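PDB 6CNG: DegV domain-containing protein spr0652 from Streptococcus pneumoniae, which carries a bound linoleic acid and, as the FakB3 protein of fatty acid kinase, may take part in the transport or metabolism of long-chain fatty acids. Local coordinates for residues Q223-R226 against K230-Q233; Q69-M74 against A289-L294. All coordinates share one frame; numbering follows the deposited sequence.

Both contacts lie in the DegV-family region, and along the chain contact 1 is nested inside the long loop closed by contact 2. Contact 1 is local: the end of edge strand 219-226 packs against the first turn of the helix that follows it. Contact 2 joins residues more than 200 positions apart, setting helix 67-76 against the turn that leads from helix 283-289 into strand 294-300. Their centres are 21 Å apart, with nearest atoms about 7 Å apart and not touching. Contact 2 is nearer to the lipid, since A289 belongs to the linoleic acid pocket and the side chain of E290 lies about 8 Å from the ligand. In contact 1 the side chain of S231 is about 14 Å from the bound linoleic acid.

Contact 1: residues Q223-R226 against K230-Q233; sequences QKAR and KSVQ
K230 meets the end of strand 219-226 with the base of its side chain, next to the methyl group of A225 and the backbone carbonyl of R226. Its CG comes to 3.3 Å from R226 O. The CB atoms of K230 and A225 are 4.1 Å apart. CG stands beside the lysine's own backbone N (chi1 -54°), and a bend at chi2 (-63°) turns the chain, whose end then leads away from the strand. The lysine thus contributes its aliphatic base to the contact, not its ammonium group.

A225 CB points toward the helix and sits against the peptide joining K230 to S231, 3.6 Å from K230 O and 3.8 Å from S231 N. The hydroxyl S231 OG approaches the same methyl group at 3.9 Å, but its hydrogen bond goes to G227 O, four residues earlier, where the strand gives way to the helix. R226 takes part through its backbone; its CB is directed away from the helix, and NH2 is hydrogen-bonded to L205 O.

Along the strand, backbone hydrogen bonds tie Q223 to V210 and A225 to R208 of strand 207-213. The unit is a strand followed almost at once by helix 228-242, which folds back over a strand that is outermost, within this chain, in the six-stranded mixed sheet. No hydrogen bond or salt bridge spans the two segments. Their association therefore rests on van der Waals contact, and the small methyl of A225 is consistent with the close backbone approach, 5.3 Å between A225 CA and S231 CA.

Contact 2: residues Q69-M74 against A289-L294; sequences QMMETM and AEEGGL
E291 OE1 is held in a salt bridge to R254 NE while the terminal methyl of M71 rests against it, M71 CE lying 3.6 Å away. The other carboxylate oxygen, OE2, is hydrogen-bonded to N255 ND2, so both oxygens have partners in the loop following strand 247-253. Bends at chi2 (-70°) and chi3 (-73°) curl the thioether of the methionine and bring M71 CE also to 4.2 Å from E290 CA.

E290, the first residue after helix 283-289, has a positive phi and opens a type II beta turn, closed by the bond from G293 N to E290 O (3.0 Å). Backbone hydrogen bonds from R254 to both G292 and G293 make a G1 beta bulge at the entry to strand 294-300; the same arginine thus meets the turn through both backbone and side chain. E290 OE1 is hydrogen-bonded to Y75 OH and OE2 to N187 N.

Within helix 67-76, Q69 O accepts T73 N at 3.1 Å and T73 OG1 at 2.8 Å, from opposite faces of its carbonyl plane. Across the contact, by contrast, no hydrogen bond forms. The methionine methyl packs against a carboxylate oxygen in van der Waals contact, and may shield one side of the E291 pairing with R254 from water and so modestly favour it.

Contact 1: residues Q223-R226 against K230-Q233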
loop_
_atom_site.group_PDB
_atom_site.type_symbol
_atom_site.label_atom_id
_atom_site.label_comp_id
_atom_site.label_asym_id
_atom_site.label_seq_id
_atom_site.Cartn_x
_atom_site.Cartn_y
_atom_site.Cartn_z
ATOM N N GLN A 223 -18.593 -6.614 -0.395
ATOM C CA GLN A 223 -19.242 -7.798 -0.921
ATOM C C GLN A 223 -18.532 -9.012 -0.364
ATOM O O GLN A 223 -17.344 -8.972 -0.049
ATOM C CB GLN A 223 -19.231 -7.898 -2.458
ATOM C CG GLN A 223 -20.131 -6.921 -3.178
ATOM C CD GLN A 223 -20.273 -7.249 -4.650
ATOM O OE1 GLN A 223 -20.241 -8.422 -5.041
ATOM N NE2 GLN A 223 -20.424 -6.212 -5.478
ATOM N N LYS A 224 -19.291 -10.068 -0.198
ATOM C CA LYS A 224 -18.748 -11.401 -0.008
ATOM C C LYS A 224 -18.943 -12.105 -1.339
ATOM O O LYS A 224 -20.030 -12.042 -1.917
ATOM C CB LYS A 224 -19.507 -12.106 1.114
ATOM C CG LYS A 224 -19.654 -11.272 2.406
ATOM C CD LYS A 224 -20.662 -11.869 3.410
ATOM C CE LYS A 224 -21.354 -10.805 4.275
ATOM N NZ LYS A 224 -20.666 -10.501 5.583
ATOM N N ALA A 225 -17.886 -12.687 -1.874
ATOM C CA ALA A 225 -17.981 -13.400 -3.141
ATOM C C ALA A 225 -17.578 -14.841 -2.914
ATOM O O ALA A 225 -16.512 -15.101 -2.350
ATOM C CB ALA A 225 -17.073 -12.786 -4.192
ATOM N N ARG A 226 -18.439 -15.769 -3.340
ATOM C CA ARG A 226 -18.184 -17.200 -3.194
ATOM C C ARG A 226 -17.431 -17.663 -4.429
ATOM O O ARG A 226 -18.035 -17.933 -5.475
ATOM C CB ARG A 226 -19.475 -17.989 -3.023
ATOM C CG ARG A 226 -19.264 -19.508 -2.976
ATOM C CD ARG A 226 -20.202 -20.168 -1.986
ATOM N NE ARG A 226 -19.561 -20.337 -0.687
ATOM C CZ ARG A 226 -20.155 -20.160 0.494
ATOM N NH1 ARG A 226 -21.428 -19.783 0.592
ATOM N NH2 ARG A 226 -19.453 -20.353 1.597
ATOM N N LYS A 230 -16.601 -15.248 -9.155
ATOM C CA LYS A 230 -17.423 -14.258 -8.472
ATOM C C LYS A 230 -16.565 -13.163 -7.842
ATOM O O LYS A 230 -17.013 -12.022 -7.733
ATOM C CB LYS A 230 -18.315 -14.932 -7.425
ATOM C CG LYS A 230 -19.161 -16.053 -7.973
ATOM C CD LYS A 230 -20.148 -15.574 -8.999
ATOM C CE LYS A 230 -20.893 -16.739 -9.649
ATOM N NZ LYS A 230 -21.476 -16.404 -10.995
ATOM N N SER A 231 -15.335 -13.482 -7.443
ATOM C CA SER A 231 -14.445 -12.453 -6.914
ATOM C C SER A 231 -14.063 -11.454 -7.998
ATOM O O SER A 231 -13.996 -10.244 -7.750
ATOM C CB SER A 231 -13.169 -13.079 -6.339
ATOM O OG SER A 231 -13.423 -13.776 -5.142
ATOM N N VAL A 232 -13.802 -11.935 -9.212
ATOM C CA VAL A 232 -13.429 -11.009 -10.272
ATOM C C VAL A 232 -14.613 -10.132 -10.647
ATOM O O VAL A 232 -14.480 -8.910 -10.746
ATOM C CB VAL A 232 -12.817 -11.740 -11.474
ATOM C CG1 VAL A 232 -12.635 -10.768 -12.647
ATOM C CG2 VAL A 232 -11.485 -12.332 -11.072
ATOM N N GLN A 233 -15.786 -10.742 -10.849
ATOM C CA GLN A 233 -16.966 -9.956 -11.183
ATOM C C GLN A 233 -17.227 -8.877 -10.136
ATOM O O GLN A 233 -17.515 -7.729 -10.481
ATOM C CB GLN A 233 -18.174 -10.878 -11.350
ATOM C CG GLN A 233 -19.445 -10.192 -11.889
ATOM C CD GLN A 233 -19.345 -9.745 -13.342
ATOM O OE1 GLN A 233 -19.072 -10.545 -14.257
ATOM N NE2 GLN A 233 -19.616 -8.460 -13.568
#

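Contact 2: residues Q69-M74 against A289-L294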
loop_
_atom_site.group_PDB
_atom_site.type_symbol
_atom_site.label_atom_id
_atom_site.label_comp_id
_atom_site.label_asym_id
_atom_site.label_seq_id
_atom_site.Cartn_x
_atom_site.Cartn_y
_atom_site.Cartn_z
ATOM N N GLN A 69 9.839 -17.378 2.121
ATOM C CA GLN A 69 10.289 -18.096 3.303
ATOM C C GLN A 69 9.639 -17.533 4.557
ATOM O O GLN A 69 9.314 -18.270 5.485
ATOM C CB GLN A 69 11.808 -17.984 3.389
ATOM C CG GLN A 69 12.369 -18.108 4.774
ATOM C CD GLN A 69 12.006 -19.421 5.413
ATOM O OE1 GLN A 69 11.738 -19.481 6.610
ATOM N NE2 GLN A 69 11.999 -20.491 4.617
ATOM N N MET A 70 9.432 -16.228 4.599
ATOM C CA MET A 70 8.738 -15.635 5.729
ATOM C C MET A 70 7.323 -16.168 5.844
ATOM O O MET A 70 6.872 -16.570 6.923
ATOM C CB MET A 70 8.717 -14.132 5.522
ATOM C CG MET A 70 8.157 -13.363 6.674
ATOM S SD MET A 70 7.088 -12.074 6.097
ATOM C CE MET A 70 5.679 -12.995 5.604
ATOM N N MET A 71 6.600 -16.176 4.734
ATOM C CA MET A 71 5.229 -16.645 4.765
ATOM C C MET A 71 5.158 -18.109 5.180
ATOM O O MET A 71 4.315 -18.493 5.998
ATOM C CB MET A 71 4.597 -16.420 3.393
ATOM C CG MET A 71 4.436 -14.939 3.047
ATOM S SD MET A 71 3.192 -14.023 3.994
ATOM C CE MET A 71 1.692 -14.668 3.287
ATOM N N GLU A 72 6.031 -18.953 4.604
ATOM C CA GLU A 72 6.058 -20.371 4.959
ATOM C C GLU A 72 6.242 -20.542 6.453
ATOM O O GLU A 72 5.559 -21.351 7.090
ATOM C CB GLU A 72 7.211 -21.054 4.212
ATOM C CG GLU A 72 7.331 -22.570 4.425
ATOM C CD GLU A 72 8.296 -23.244 3.464
ATOM O OE1 GLU A 72 8.461 -24.478 3.569
ATOM O OE2 GLU A 72 8.880 -22.557 2.599
ATOM N N THR A 73 7.147 -19.766 7.028
ATOM C CA THR A 73 7.409 -19.832 8.455
ATOM C C THR A 73 6.209 -19.369 9.242
ATOM O O THR A 73 5.836 -20.000 10.235
ATOM C CB THR A 73 8.626 -18.982 8.780
ATOM O OG1 THR A 73 9.734 -19.468 8.027
ATOM C CG2 THR A 73 8.962 -19.044 10.232
ATOM N N MET A 74 5.569 -18.297 8.787
ATOM C CA MET A 74 4.415 -17.781 9.489
ATOM C C MET A 74 3.309 -18.809 9.508
ATOM O O MET A 74 2.694 -19.062 10.540
ATOM C CB MET A 74 4.000 -16.498 8.785
ATOM C CG MET A 74 2.777 -15.794 9.339
ATOM S SD MET A 74 1.272 -16.407 8.656
ATOM C CE MET A 74 1.451 -16.044 6.945
ATOM N N ALA A 289 -2.507 -9.352 3.597
ATOM C CA ALA A 289 -3.458 -9.740 2.563
ATOM C C ALA A 289 -3.523 -11.245 2.394
ATOM O O ALA A 289 -4.559 -11.774 1.977
ATOM C CB ALA A 289 -3.085 -9.086 1.236
ATOM N N GLU A 290 -2.414 -11.925 2.698
ATOM C CA GLU A 290 -2.305 -13.374 2.712
ATOM C C GLU A 290 -2.436 -13.985 1.331
ATOM O O GLU A 290 -2.562 -13.282 0.327
ATOM C CB GLU A 290 -3.323 -13.974 3.683
ATOM C CG GLU A 290 -3.120 -13.499 5.129
ATOM C CD GLU A 290 -3.648 -14.480 6.164
ATOM O OE1 GLU A 290 -3.288 -15.675 6.119
ATOM O OE2 GLU A 290 -4.430 -14.058 7.025
ATOM N N GLU A 291 -2.378 -15.299 1.276
ATOM C CA GLU A 291 -2.277 -15.968 -0.005
ATOM C C GLU A 291 -3.560 -15.801 -0.790
ATOM O O GLU A 291 -4.660 -15.958 -0.260
ATOM C CB GLU A 291 -1.944 -17.428 0.217
ATOM C CG GLU A 291 -0.594 -17.624 0.881
ATOM C CD GLU A 291 0.542 -17.220 -0.001
ATOM O OE1 GLU A 291 1.627 -16.942 0.538
ATOM O OE2 GLU A 291 0.359 -17.173 -1.231
ATOM N N GLY A 292 -3.398 -15.483 -2.062
ATOM C CA GLY A 292 -4.499 -15.171 -2.935
ATOM C C GLY A 292 -4.993 -13.749 -2.832
ATOM O O GLY A 292 -5.981 -13.409 -3.484
ATOM N N GLY A 293 -4.347 -12.915 -2.032
ATOM C CA GLY A 293 -4.856 -11.592 -1.774
ATOM C C GLY A 293 -4.536 -10.611 -2.881
ATOM O O GLY A 293 -3.595 -10.768 -3.657
ATOM N N LEU A 294 -5.348 -9.559 -2.932
ATOM C CA LEU A 294 -5.195 -8.498 -3.909
ATOM C C LEU A 294 -5.501 -7.164 -3.264
ATOM O O LEU A 294 -6.512 -7.032 -2.578
ATOM C CB LEU A 294 -6.184 -8.710 -5.045
ATOM C CG LEU A 294 -6.367 -7.506 -5.973
ATOM C CD1 LEU A 294 -5.130 -7.241 -6.793
ATOM C CD2 LEU A 294 -7.549 -7.737 -6.865
#